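PDB 7CPO: beta2-microglobulin from Anolis carolinensis, which probably serves as the light chain of the MHC class I molecule, pairing with the antigen-presenting heavy chain through an immunoglobulin C1-set fold. Local coordinates for residues Pro5-Tyr10 with Met91-Asp96; His24-Ser29 with Thr61-Val66; Phe30-Ile35 with Glu83-Pro88; Asn48-Asp53 with Leu65-Val70. All coordinates share one frame; numbering follows the deposited sequence.

Contact 1: Pro5-Tyr10 with Met91-Asp96; sequences PSVQVY and MIYKLD
V7 crosses the ring of Y93 at about a right angle. V7 CB sits over one ring face, 3.7 Å from the centroid of the Y93 ring and 15° off its normal, which defines a CH-pi contact. With V7 CG1 anti to the backbone N (chi1 177°), the two methyls spread along the ring: CG1 meets Y93 CD2 at 3.7 Å and CG2 meets Y93 CZ at 3.9 Å. V9 also crosses Y93 nearly perpendicularly, CG1 reaching Y93 CB at 3.9 Å, while its other methyl, CG2, lies 3.7 Å from L95 CB. The axes of the two short strand segments approach to 7.3 Å, their directions 36° apart; they belong to different sheets and share no direct hydrogen bond, as expected of facing sheets in an immunoglobulin sandwich. V7 and V9 also touch the disulfide cysteines C25 and C80 respectively. A water accepts from V7 N at 3.0 Å and bonds weakly to Y93 OH. The join thus rests on apolar carbon and a pi face, with the water supplying a partner for a backbone N-H.

Contact 2: His24-Ser29 with Thr61-Val66; sequences HCYAES and TFERLV
The Y26 ring, its CG anti to the backbone N (chi1 179°), has L65 CB at its edge, near the ring plane, and R64 O approaches Y26 CD1 obliquely at 3.4 Å. L65 CD1 lies at the edge of the H24 ring, whose NE2 is hydrogen-bonded to S239 N of the MHC class I antigen chain; the ring of Y10 meets that of H24 almost parallel. Y26 and E63 run side by side and point the same way, with Y26 OH 3.6 Å from E63 CB. The backbones form an antiparallel ladder: C25 with V66 and A27 with R64 are hydrogen-bonded pairs, exemplified by C25 N to V66 O at 2.7 Å, nearly straight at 171°, and A27 N to R64 O at 3.1 Å. C25, A27, R64 and V66 leave the sheet on the inner face, where C25 forms the domain's disulfide with C80 and R64 carries its guanidinium away to S52 O. On the other face, E28 OE1 and E63 OE2 come within 4.5 Å; K57 forms salt bridges to both and would offset their mutual repulsion.

Contact 3: Phe30-Ile35 with Glu83-Pro88; sequences FHPPKI and EHITLP
H84 makes the hydrogen bond across this contact, NE2 donating to P32 O at 3.0 Å with an N-H...O angle of 162°. The acceptor lies close to the imidazole plane. NE2 therefore carries a proton. H84 CG is anti to its backbone N (chi1 -173°), which extends the ring toward the 30-35 loop. At the other ring nitrogen, ND1 is hydrogen-bonded to T86 OG1 at 2.9 Å. Two further carbonyl oxygens approach ring carbons: K34 O is 3.0 Å from H84 CD2, and H31 O is 3.3 Å from H84 CE1. Bonds at both nitrogens probably fix the rotation of the imidazole. The setting is an end of the immunoglobulin sandwich, where the loop between strands 21-30 and 36-41, with its cis H31-P32 peptide, meets the loop between strands 78-83 and 91-94. The latter bends in a type I turn from H84 to L87. Among aromatic contacts, F30 turns its edge to the face of H84 in a T-shaped pair, centroids 5.5 Å apart and planes at 71°. F30 CB stands over one imidazole face and I85 CG2 over the opposite one, each offset toward the rim. Apolar contact is supplied by P32 CD, 3.6 Å from I85 CG2. I35 CG1 lies against E83 O at 3.3 Å, with H84 CB farther off. The prolyl ring of P32 also packs on L94 of the MHC class I antigen chain.

Contact 4: Asn48-Asp53 with Leu65-Val70; sequences NVQQSD and LVYAKV
Q50 and Y67 form an antiparallel hydrogen-bonded pair, with Q50 N to Y67 O at 2.7 Å and the return bond from Y67 N to Q50 O at 2.8 Å, in segment strands running at 151° to each other, followed by the non-hydrogen-bonded pair of Q51 and V66 and, beyond it, by S52 N donating to L65 O at 2.9 Å. On the face of Q50 and Y67, Q50 CB sits over the tyrosine ring, 3.8 Å from the Y67 centroid and 21° off its normal, a CH-pi contact. Y67 CG lies between its backbone N and carbonyl carbon (chi1 61°), a rotation that brings the ring across to the neighbouring strand. The Q50 chain bends at chi2, and its amide plane stands steeply to the ring. On the other face, V49 CG1 meets V66 CG1 at 3.6 Å and V49 CG2 lies 4.2 Å from A68 CB; V49, V66 and A68 form an apolar patch against L39 of the facing sheet. S52 extends the pairing with its side chain: its OG accepts from L65 N at 3.2 Å and donates to D53 O at 3.1 Å, while S52 O accepts from R64 NH1. The serine hydroxyl thus stands in for a main-chain acceptor and serves two backbone groups where the regular pairing is interrupted.

How the contacts relate
From the N terminus, strand 6-11 enters contact 1, which closes the longest loop by meeting 91-96 near the C terminus; the other three contacts lie within that span. Next comes 24-29, paired with 61-66 in contact 2, and directly after it 30-35, which reaches 83-88 in contact 3, so contacts 2 and 3 cross along the chain. Contact 4 closes a short hairpin between 48-53 and 65-70, inside the span of contact 3, and shares L65 and V66 with contact 2. Contacts 2 and 4 build one sheet, bonded to strand 6-11 from S6-E28 to Y10-H24; contact 1 joins that sheet to the other, and contact 3 ties loops at one end.

Contact 1: Pro5-Tyr10 with Met91-Asp96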
loop_
_atom_site.group_PDB
_atom_site.type_symbol
_atom_site.label_atom_id
_atom_site.label_comp_id
_atom_site.label_asym_id
_atom_site.label_seq_id
_atom_site.Cartn_x
_atom_site.Cartn_y
_atom_site.Cartn_z
ATOM N N PRO B 5 14.271 -1.544 1.618
ATOM C CA PRO B 5 13.087 -2.156 1.008
ATOM C C PRO B 5 13.038 -3.668 1.188
ATOM O O PRO B 5 14.045 -4.363 1.053
ATOM C CB PRO B 5 13.221 -1.775 -0.474
ATOM C CG PRO B 5 14.633 -1.376 -0.659
ATOM C CD PRO B 5 15.045 -0.762 0.640
ATOM N N SER B 6 11.841 -4.169 1.505
ATOM C CA SER B 6 11.488 -5.570 1.300
ATOM C C SER B 6 10.858 -5.694 -0.081
ATOM O O SER B 6 9.905 -4.969 -0.401
ATOM C CB SER B 6 10.502 -6.054 2.361
ATOM O OG SER B 6 11.103 -6.042 3.641
ATOM N N VAL B 7 11.385 -6.602 -0.897
ATOM C CA VAL B 7 11.092 -6.640 -2.323
ATOM C C VAL B 7 10.607 -8.034 -2.701
ATOM O O VAL B 7 10.978 -9.029 -2.074
ATOM C CB VAL B 7 12.342 -6.221 -3.135
ATOM C CG1 VAL B 7 12.109 -6.310 -4.666
ATOM C CG2 VAL B 7 12.754 -4.824 -2.736
ATOM N N GLN B 8 9.750 -8.100 -3.719
ATOM C CA GLN B 8 9.187 -9.358 -4.183
ATOM C C GLN B 8 8.868 -9.231 -5.667
ATOM O O GLN B 8 8.354 -8.202 -6.110
ATOM C CB GLN B 8 7.937 -9.715 -3.379
ATOM C CG GLN B 8 7.222 -10.967 -3.795
ATOM C CD GLN B 8 6.518 -11.625 -2.623
ATOM O OE1 GLN B 8 7.164 -12.198 -1.746
ATOM N NE2 GLN B 8 5.187 -11.536 -2.596
ATOM N N VAL B 9 9.191 -10.268 -6.430
ATOM C CA VAL B 9 8.938 -10.316 -7.865
ATOM C C VAL B 9 8.031 -11.503 -8.167
ATOM O O VAL B 9 8.131 -12.558 -7.531
ATOM C CB VAL B 9 10.253 -10.414 -8.666
ATOM C CG1 VAL B 9 11.124 -9.191 -8.401
ATOM C CG2 VAL B 9 11.000 -11.715 -8.337
ATOM N N TYR B 10 7.133 -11.330 -9.138
ATOM C CA TYR B 10 6.150 -12.372 -9.427
ATOM C C TYR B 10 5.455 -12.053 -10.746
ATOM O O TYR B 10 5.463 -10.905 -11.205
ATOM C CB TYR B 10 5.113 -12.498 -8.300
ATOM C CG TYR B 10 4.544 -11.156 -7.865
ATOM C CD1 TYR B 10 3.298 -10.727 -8.313
ATOM C CD2 TYR B 10 5.268 -10.310 -7.026
ATOM C CE1 TYR B 10 2.786 -9.486 -7.930
ATOM C CE2 TYR B 10 4.775 -9.072 -6.651
ATOM C CZ TYR B 10 3.531 -8.666 -7.096
ATOM O OH TYR B 10 3.049 -7.441 -6.703
ATOM N N MET B 91 20.535 -3.837 -5.910
ATOM C CA MET B 91 20.194 -5.217 -5.593
ATOM C C MET B 91 19.250 -5.786 -6.642
ATOM O O MET B 91 18.202 -5.196 -6.923
ATOM C CB MET B 91 19.546 -5.311 -4.218
ATOM C CG MET B 91 19.721 -6.650 -3.577
ATOM S SD MET B 91 20.133 -6.500 -1.835
ATOM C CE MET B 91 21.830 -5.933 -1.843
ATOM N N ILE B 92 19.614 -6.936 -7.208
ATOM C CA ILE B 92 18.826 -7.582 -8.248
ATOM C C ILE B 92 18.063 -8.730 -7.614
ATOM O O ILE B 92 18.635 -9.521 -6.856
ATOM C CB ILE B 92 19.713 -8.071 -9.408
ATOM C CG1 ILE B 92 19.885 -6.959 -10.445
ATOM C CG2 ILE B 92 19.080 -9.277 -10.090
ATOM C CD1 ILE B 92 20.803 -5.831 -9.985
ATOM N N TYR B 93 16.766 -8.799 -7.904
ATOM C CA TYR B 93 15.875 -9.849 -7.429
ATOM C C TYR B 93 15.440 -10.634 -8.651
ATOM O O TYR B 93 14.719 -10.100 -9.505
ATOM C CB TYR B 93 14.667 -9.268 -6.697
ATOM C CG TYR B 93 15.043 -8.556 -5.433
ATOM C CD1 TYR B 93 14.878 -9.172 -4.200
ATOM C CD2 TYR B 93 15.586 -7.273 -5.468
ATOM C CE1 TYR B 93 15.232 -8.527 -3.024
ATOM C CE2 TYR B 93 15.953 -6.617 -4.296
ATOM C CZ TYR B 93 15.772 -7.252 -3.077
ATOM O OH TYR B 93 16.129 -6.615 -1.909
ATOM N N LYS B 94 15.893 -11.885 -8.743
ATOM C CA LYS B 94 15.581 -12.747 -9.871
ATOM C C LYS B 94 14.279 -13.485 -9.601
ATOM O O LYS B 94 13.976 -13.868 -8.469
ATOM C CB LYS B 94 16.711 -13.762 -10.132
ATOM C CG LYS B 94 18.160 -13.210 -10.096
ATOM C CD LYS B 94 18.929 -13.436 -11.412
ATOM C CE LYS B 94 20.284 -12.687 -11.443
ATOM N NZ LYS B 94 20.344 -11.600 -12.500
ATOM N N LEU B 95 13.507 -13.691 -10.655
ATOM C CA LEU B 95 12.265 -14.440 -10.557
ATOM C C LEU B 95 12.526 -15.872 -10.999
ATOM O O LEU B 95 13.093 -16.096 -12.074
ATOM C CB LEU B 95 11.190 -13.797 -11.431
ATOM C CG LEU B 95 9.971 -14.648 -11.766
ATOM C CD1 LEU B 95 9.037 -14.673 -10.579
ATOM C CD2 LEU B 95 9.277 -14.075 -12.978
ATOM N N ASP B 96 12.131 -16.846 -10.186
ATOM C CA ASP B 96 12.319 -18.224 -10.620
ATOM C C ASP B 96 10.975 -18.919 -10.781
ATOM O O ASP B 96 9.976 -18.517 -10.175
ATOM C CB ASP B 96 13.257 -19.015 -9.677
ATOM C CG ASP B 96 12.621 -19.355 -8.351
ATOM O OD1 ASP B 96 12.062 -18.442 -7.710
ATOM O OD2 ASP B 96 12.711 -20.530 -7.940
HETATM O O HOH W 1 13.866 -8.109 -0.083
#

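Contact 2: His24-Ser29 with Thr61-Val66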
loop_
_atom_site.group_PDB
_atom_site.type_symbol
_atom_site.label_atom_id
_atom_site.label_comp_id
_atom_site.label_asym_id
_atom_site.label_seq_id
_atom_site.Cartn_x
_atom_site.Cartn_y
_atom_site.Cartn_z
ATOM N N HIS B 24 5.661 -8.357 -12.181
ATOM C CA HIS B 24 5.587 -7.333 -11.145
ATOM C C HIS B 24 6.853 -7.312 -10.311
ATOM O O HIS B 24 7.433 -8.358 -10.018
ATOM C CB HIS B 24 4.416 -7.558 -10.179
ATOM C CG HIS B 24 3.090 -7.762 -10.844
ATOM N ND1 HIS B 24 2.735 -8.953 -11.447
ATOM C CD2 HIS B 24 2.011 -6.945 -10.952
ATOM C CE1 HIS B 24 1.501 -8.852 -11.917
ATOM N NE2 HIS B 24 1.039 -7.645 -11.631
ATOM N N CYS B 25 7.247 -6.116 -9.888
ATOM C CA CYS B 25 8.228 -5.942 -8.828
ATOM C C CYS B 25 7.648 -4.997 -7.777
ATOM O O CYS B 25 7.187 -3.897 -8.102
ATOM C CB CYS B 25 9.556 -5.419 -9.378
ATOM S SG CYS B 25 10.809 -5.172 -8.081
ATOM N N TYR B 26 7.666 -5.429 -6.519
ATOM C CA TYR B 26 6.965 -4.740 -5.443
ATOM C C TYR B 26 7.911 -4.515 -4.275
ATOM O O TYR B 26 8.571 -5.450 -3.813
ATOM C CB TYR B 26 5.742 -5.539 -5.001
ATOM C CG TYR B 26 4.979 -4.909 -3.871
ATOM C CD1 TYR B 26 4.301 -3.709 -4.042
ATOM C CD2 TYR B 26 4.934 -5.516 -2.623
ATOM C CE1 TYR B 26 3.597 -3.134 -2.996
ATOM C CE2 TYR B 26 4.242 -4.947 -1.580
ATOM C CZ TYR B 26 3.577 -3.754 -1.769
ATOM O OH TYR B 26 2.884 -3.185 -0.726
ATOM N N ALA B 27 7.985 -3.275 -3.815
ATOM C CA ALA B 27 8.848 -2.876 -2.722
ATOM C C ALA B 27 7.997 -2.245 -1.638
ATOM O O ALA B 27 7.057 -1.503 -1.928
ATOM C CB ALA B 27 9.915 -1.882 -3.174
ATOM N N GLU B 28 8.331 -2.537 -0.388
ATOM C CA GLU B 28 7.572 -2.009 0.727
ATOM C C GLU B 28 8.504 -1.892 1.922
ATOM O O GLU B 28 9.641 -2.367 1.894
ATOM C CB GLU B 28 6.345 -2.886 1.027
ATOM C CG GLU B 28 6.632 -4.250 1.651
ATOM C CD GLU B 28 5.373 -4.888 2.227
ATOM O OE1 GLU B 28 4.272 -4.415 1.887
ATOM O OE2 GLU B 28 5.466 -5.859 3.007
ATOM N N SER B 29 8.023 -1.208 2.958
ATOM C CA SER B 29 8.686 -1.113 4.251
ATOM C C SER B 29 9.960 -0.270 4.215
ATOM O O SER B 29 10.800 -0.396 5.101
ATOM C CB SER B 29 8.979 -2.509 4.810
ATOM O OG SER B 29 7.780 -3.264 4.878
ATOM N N THR B 61 5.951 3.605 6.458
ATOM C CA THR B 61 6.861 3.132 5.431
ATOM C C THR B 61 6.130 2.991 4.106
ATOM O O THR B 61 4.947 2.645 4.051
ATOM C CB THR B 61 7.498 1.798 5.814
ATOM O OG1 THR B 61 6.483 0.789 5.916
ATOM C CG2 THR B 61 8.263 1.925 7.125
ATOM N N PHE B 62 6.865 3.238 3.034
ATOM C CA PHE B 62 6.345 3.436 1.694
ATOM C C PHE B 62 6.193 2.126 0.926
ATOM O O PHE B 62 6.787 1.106 1.270
ATOM C CB PHE B 62 7.270 4.386 0.961
ATOM C CG PHE B 62 7.249 5.767 1.532
ATOM C CD1 PHE B 62 6.256 6.665 1.151
ATOM C CD2 PHE B 62 8.196 6.164 2.471
ATOM C CE1 PHE B 62 6.217 7.948 1.680
ATOM C CE2 PHE B 62 8.164 7.436 3.010
ATOM C CZ PHE B 62 7.170 8.336 2.614
ATOM N N GLU B 63 5.351 2.168 -0.113
ATOM C CA GLU B 63 5.106 1.038 -1.005
ATOM C C GLU B 63 5.094 1.531 -2.446
ATOM O O GLU B 63 4.668 2.655 -2.730
ATOM C CB GLU B 63 3.766 0.329 -0.738
ATOM C CG GLU B 63 3.314 0.311 0.698
ATOM C CD GLU B 63 1.848 -0.083 0.842
ATOM O OE1 GLU B 63 1.011 0.405 0.041
ATOM O OE2 GLU B 63 1.541 -0.889 1.752
ATOM N N ARG B 64 5.535 0.662 -3.359
ATOM C CA ARG B 64 5.616 0.996 -4.777
ATOM C C ARG B 64 5.556 -0.281 -5.599
ATOM O O ARG B 64 6.306 -1.230 -5.337
ATOM C CB ARG B 64 6.903 1.766 -5.089
ATOM C CG ARG B 64 7.109 2.072 -6.574
ATOM C CD ARG B 64 6.294 3.281 -7.003
ATOM N NE ARG B 64 6.886 4.521 -6.513
ATOM C CZ ARG B 64 6.353 5.722 -6.694
ATOM N NH1 ARG B 64 5.211 5.848 -7.356
ATOM N NH2 ARG B 64 6.970 6.797 -6.222
ATOM N N LEU B 65 4.683 -0.293 -6.599
ATOM C CA LEU B 65 4.514 -1.423 -7.497
ATOM C C LEU B 65 4.926 -1.011 -8.904
ATOM O O LEU B 65 4.608 0.093 -9.356
ATOM C CB LEU B 65 3.069 -1.919 -7.492
ATOM C CG LEU B 65 2.788 -3.064 -8.466
ATOM C CD1 LEU B 65 3.461 -4.383 -8.022
ATOM C CD2 LEU B 65 1.296 -3.225 -8.616
ATOM N N VAL B 66 5.652 -1.900 -9.583
ATOM C CA VAL B 66 6.194 -1.663 -10.916
ATOM C C VAL B 66 5.920 -2.905 -11.740
ATOM O O VAL B 66 6.192 -4.023 -11.288
ATOM C CB VAL B 66 7.705 -1.367 -10.871
ATOM C CG1 VAL B 66 8.224 -1.055 -12.261
ATOM C CG2 VAL B 66 7.996 -0.194 -9.917
#

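Contact 3: Phe30-Ile35 with Glu83-Pro88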
loop_
_atom_site.group_PDB
_atom_site.type_symbol
_atom_site.label_atom_id
_atom_site.label_comp_id
_atom_site.label_asym_id
_atom_site.label_seq_id
_atom_site.Cartn_x
_atom_site.Cartn_y
_atom_site.Cartn_z
ATOM N N PHE B 30 10.118 0.628 3.243
ATOM C CA PHE B 30 11.335 1.427 3.124
ATOM C C PHE B 30 11.070 2.894 3.446
ATOM O O PHE B 30 9.932 3.367 3.488
ATOM C CB PHE B 30 11.955 1.299 1.723
ATOM C CG PHE B 30 11.029 1.709 0.595
ATOM C CD1 PHE B 30 11.053 3.003 0.090
ATOM C CD2 PHE B 30 10.136 0.794 0.041
ATOM C CE1 PHE B 30 10.203 3.381 -0.943
ATOM C CE2 PHE B 30 9.280 1.165 -0.988
ATOM C CZ PHE B 30 9.320 2.459 -1.481
ATOM N N HIS B 31 12.163 3.615 3.657
ATOM C CA HIS B 31 12.135 5.027 3.973
ATOM C C HIS B 31 13.531 5.599 3.771
ATOM O O HIS B 31 14.514 4.934 4.119
ATOM C CB HIS B 31 11.672 5.237 5.416
ATOM C CG HIS B 31 11.104 6.595 5.659
ATOM N ND1 HIS B 31 11.889 7.729 5.719
ATOM C CD2 HIS B 31 9.824 7.007 5.835
ATOM C CE1 HIS B 31 11.117 8.781 5.921
ATOM N NE2 HIS B 31 9.862 8.372 5.993
ATOM N N PRO B 32 13.682 6.809 3.201
ATOM C CA PRO B 32 12.736 7.757 2.589
ATOM C C PRO B 32 12.115 7.182 1.305
ATOM O O PRO B 32 12.496 6.088 0.905
ATOM C CB PRO B 32 13.620 8.972 2.293
ATOM C CG PRO B 32 14.968 8.388 2.085
ATOM C CD PRO B 32 15.066 7.308 3.118
ATOM N N PRO B 33 11.164 7.892 0.684
ATOM C CA PRO B 33 10.411 7.281 -0.428
ATOM C C PRO B 33 11.144 7.231 -1.761
ATOM O O PRO B 33 10.699 6.504 -2.659
ATOM C CB PRO B 33 9.166 8.170 -0.531
ATOM C CG PRO B 33 9.629 9.500 0.004
ATOM C CD PRO B 33 10.560 9.168 1.116
ATOM N N LYS B 34 12.216 7.988 -1.936
ATOM C CA LYS B 34 12.967 7.932 -3.178
ATOM C C LYS B 34 13.502 6.524 -3.405
ATOM O O LYS B 34 14.265 5.993 -2.589
ATOM C CB LYS B 34 14.106 8.949 -3.145
ATOM C CG LYS B 34 15.131 8.760 -4.244
ATOM C CD LYS B 34 15.957 10.021 -4.486
ATOM C CE LYS B 34 16.596 10.604 -3.233
ATOM N NZ LYS B 34 17.639 11.608 -3.617
ATOM N N ILE B 35 13.086 5.913 -4.510
ATOM C CA ILE B 35 13.493 4.553 -4.829
ATOM C C ILE B 35 13.393 4.383 -6.338
ATOM O O ILE B 35 12.499 4.939 -6.985
ATOM C CB ILE B 35 12.634 3.516 -4.066
ATOM C CG1 ILE B 35 13.326 2.146 -4.018
ATOM C CG2 ILE B 35 11.240 3.412 -4.679
ATOM C CD1 ILE B 35 12.607 1.110 -3.130
ATOM N N GLU B 83 17.236 0.203 -6.432
ATOM C CA GLU B 83 18.235 1.111 -5.879
ATOM C C GLU B 83 17.595 1.982 -4.804
ATOM O O GLU B 83 16.497 2.515 -5.007
ATOM C CB GLU B 83 18.837 1.991 -6.970
ATOM C CG GLU B 83 19.264 1.226 -8.185
ATOM C CD GLU B 83 19.441 2.131 -9.371
ATOM O OE1 GLU B 83 18.639 2.050 -10.328
ATOM O OE2 GLU B 83 20.373 2.950 -9.329
ATOM N N HIS B 84 18.284 2.137 -3.672
ATOM C CA HIS B 84 17.742 2.883 -2.541
ATOM C C HIS B 84 18.879 3.337 -1.640
ATOM O O HIS B 84 19.932 2.701 -1.577
ATOM C CB HIS B 84 16.738 2.044 -1.740
ATOM C CG HIS B 84 16.031 2.809 -0.665
ATOM N ND1 HIS B 84 16.207 2.544 0.676
ATOM C CD2 HIS B 84 15.148 3.832 -0.731
ATOM C CE1 HIS B 84 15.461 3.369 1.388
ATOM N NE2 HIS B 84 14.806 4.157 0.558
ATOM N N ILE B 85 18.624 4.425 -0.904
ATOM C CA ILE B 85 19.634 5.050 -0.047
ATOM C C ILE B 85 20.228 4.068 0.956
ATOM O O ILE B 85 21.377 4.230 1.381
ATOM C CB ILE B 85 19.018 6.265 0.673
ATOM C CG1 ILE B 85 20.084 7.053 1.429
ATOM C CG2 ILE B 85 17.928 5.817 1.610
ATOM C CD1 ILE B 85 20.603 8.220 0.657
ATOM N N THR B 86 19.464 3.054 1.367
ATOM C CA THR B 86 19.955 2.039 2.291
ATOM C C THR B 86 20.727 0.924 1.603
ATOM O O THR B 86 21.296 0.072 2.291
ATOM C CB THR B 86 18.791 1.417 3.060
ATOM O OG1 THR B 86 17.904 0.763 2.134
ATOM C CG2 THR B 86 18.041 2.491 3.839
ATOM N N LEU B 87 20.743 0.892 0.275
ATOM C CA LEU B 87 21.393 -0.185 -0.463
ATOM C C LEU B 87 22.671 0.346 -1.095
ATOM O O LEU B 87 22.611 1.048 -2.118
ATOM C CB LEU B 87 20.458 -0.754 -1.535
ATOM C CG LEU B 87 19.146 -1.335 -1.008
ATOM C CD1 LEU B 87 18.360 -2.007 -2.133
ATOM C CD2 LEU B 87 19.409 -2.296 0.140
ATOM N N PRO B 88 23.846 0.045 -0.528
ATOM C CA PRO B 88 25.093 0.612 -1.080
ATOM C C PRO B 88 25.340 0.236 -2.537
ATOM O O PRO B 88 25.809 1.073 -3.324
ATOM C CB PRO B 88 26.169 0.052 -0.137
ATOM C CG PRO B 88 25.427 -0.288 1.139
ATOM C CD PRO B 88 24.077 -0.754 0.689
#

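Contact 4: Asn48-Asp53 with Leu65-Val70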
loop_
_atom_site.group_PDB
_atom_site.type_symbol
_atom_site.label_atom_id
_atom_site.label_comp_id
_atom_site.label_asym_id
_atom_site.label_seq_id
_atom_site.Cartn_x
_atom_site.Cartn_y
_atom_site.Cartn_z
ATOM N N ASN B 48 7.654 -0.292 -21.877
ATOM C CA ASN B 48 6.214 -0.304 -21.617
ATOM C C ASN B 48 5.907 -0.642 -20.164
ATOM O O ASN B 48 5.031 -1.453 -19.849
ATOM C CB ASN B 48 5.522 -1.281 -22.556
ATOM C CG ASN B 48 5.469 -0.771 -23.972
ATOM O OD1 ASN B 48 5.076 -1.481 -24.876
ATOM N ND2 ASN B 48 5.868 0.489 -24.170
ATOM N N VAL B 49 6.613 -0.022 -19.306
ATOM C CA VAL B 49 6.589 -0.299 -17.885
ATOM C C VAL B 49 5.628 0.661 -17.196
ATOM O O VAL B 49 5.562 1.848 -17.536
ATOM C CB VAL B 49 8.016 -0.175 -17.326
ATOM C CG1 VAL B 49 8.020 -0.366 -15.834
ATOM C CG2 VAL B 49 8.936 -1.174 -18.031
ATOM N N GLN B 50 4.885 0.159 -16.211
ATOM C CA GLN B 50 3.958 0.972 -15.438
ATOM C C GLN B 50 4.347 0.958 -13.969
ATOM O O GLN B 50 4.943 -0.008 -13.485
ATOM C CB GLN B 50 2.543 0.452 -15.574
ATOM C CG GLN B 50 2.111 0.325 -17.000
ATOM C CD GLN B 50 0.906 1.166 -17.283
ATOM O OE1 GLN B 50 -0.226 0.698 -17.163
ATOM N NE2 GLN B 50 1.130 2.428 -17.638
ATOM N N GLN B 51 3.978 2.023 -13.251
ATOM C CA GLN B 51 4.226 2.099 -11.814
ATOM C C GLN B 51 3.076 2.782 -11.077
ATOM O O GLN B 51 2.568 3.821 -11.508
ATOM C CB GLN B 51 5.542 2.821 -11.526
ATOM C CG GLN B 51 5.485 4.326 -11.513
ATOM C CD GLN B 51 6.746 4.910 -10.935
ATOM O OE1 GLN B 51 7.805 4.279 -10.988
ATOM N NE2 GLN B 51 6.649 6.115 -10.368
ATOM N N SER B 52 2.678 2.189 -9.957
ATOM C CA SER B 52 1.605 2.712 -9.130
ATOM C C SER B 52 2.024 4.008 -8.454
ATOM O O SER B 52 3.211 4.330 -8.333
ATOM C CB SER B 52 1.217 1.699 -8.049
ATOM O OG SER B 52 2.232 1.680 -7.055
ATOM N N ASP B 53 1.025 4.733 -7.958
ATOM C CA ASP B 53 1.317 5.912 -7.162
ATOM C C ASP B 53 1.943 5.509 -5.825
ATOM O O ASP B 53 1.986 4.329 -5.447
ATOM C CB ASP B 53 0.051 6.745 -6.960
ATOM C CG ASP B 53 -0.517 7.265 -8.276
ATOM O OD1 ASP B 53 -1.751 7.183 -8.481
ATOM O OD2 ASP B 53 0.280 7.742 -9.117
ATOM N N LEU B 65 4.683 -0.293 -6.599
ATOM C CA LEU B 65 4.514 -1.423 -7.497
ATOM C C LEU B 65 4.926 -1.011 -8.904
ATOM O O LEU B 65 4.608 0.093 -9.356
ATOM C CB LEU B 65 3.069 -1.919 -7.492
ATOM C CG LEU B 65 2.788 -3.064 -8.466
ATOM C CD1 LEU B 65 3.461 -4.383 -8.022
ATOM C CD2 LEU B 65 1.296 -3.225 -8.616
ATOM N N VAL B 66 5.652 -1.900 -9.583
ATOM C CA VAL B 66 6.194 -1.663 -10.916
ATOM C C VAL B 66 5.920 -2.905 -11.740
ATOM O O VAL B 66 6.192 -4.023 -11.288
ATOM C CB VAL B 66 7.705 -1.367 -10.871
ATOM C CG1 VAL B 66 8.224 -1.055 -12.261
ATOM C CG2 VAL B 66 7.996 -0.194 -9.917
ATOM N N TYR B 67 5.365 -2.729 -12.933
ATOM C CA TYR B 67 4.960 -3.908 -13.682
ATOM C C TYR B 67 4.940 -3.614 -15.176
ATOM O O TYR B 67 4.994 -2.461 -15.613
ATOM C CB TYR B 67 3.600 -4.431 -13.200
ATOM C CG TYR B 67 2.469 -3.444 -13.355
ATOM C CD1 TYR B 67 1.657 -3.457 -14.481
ATOM C CD2 TYR B 67 2.207 -2.502 -12.374
ATOM C CE1 TYR B 67 0.620 -2.542 -14.636
ATOM C CE2 TYR B 67 1.164 -1.583 -12.515
ATOM C CZ TYR B 67 0.376 -1.611 -13.646
ATOM O OH TYR B 67 -0.653 -0.701 -13.782
ATOM N N ALA B 68 4.870 -4.696 -15.957
ATOM C CA ALA B 68 4.897 -4.631 -17.411
ATOM C C ALA B 68 4.335 -5.923 -17.969
ATOM O O ALA B 68 4.541 -6.993 -17.398
ATOM C CB ALA B 68 6.311 -4.405 -17.950
ATOM N N LYS B 69 3.594 -5.807 -19.065
ATOM C CA LYS B 69 3.118 -6.984 -19.765
ATOM C C LYS B 69 4.290 -7.653 -20.475
ATOM O O LYS B 69 5.262 -7.002 -20.870
ATOM C CB LYS B 69 2.017 -6.616 -20.761
ATOM C CG LYS B 69 0.638 -6.376 -20.126
ATOM C CD LYS B 69 -0.497 -6.452 -21.161
ATOM C CE LYS B 69 -0.359 -5.376 -22.254
ATOM N NZ LYS B 69 -1.382 -4.280 -22.155
ATOM N N VAL B 70 4.209 -8.977 -20.604
ATOM C CA VAL B 70 5.298 -9.756 -21.178
ATOM C C VAL B 70 4.743 -11.109 -21.589
ATOM O O VAL B 70 3.707 -11.550 -21.086
ATOM C CB VAL B 70 6.474 -9.896 -20.177
ATOM C CG1 VAL B 70 6.178 -10.973 -19.143
ATOM C CG2 VAL B 70 7.752 -10.203 -20.932
#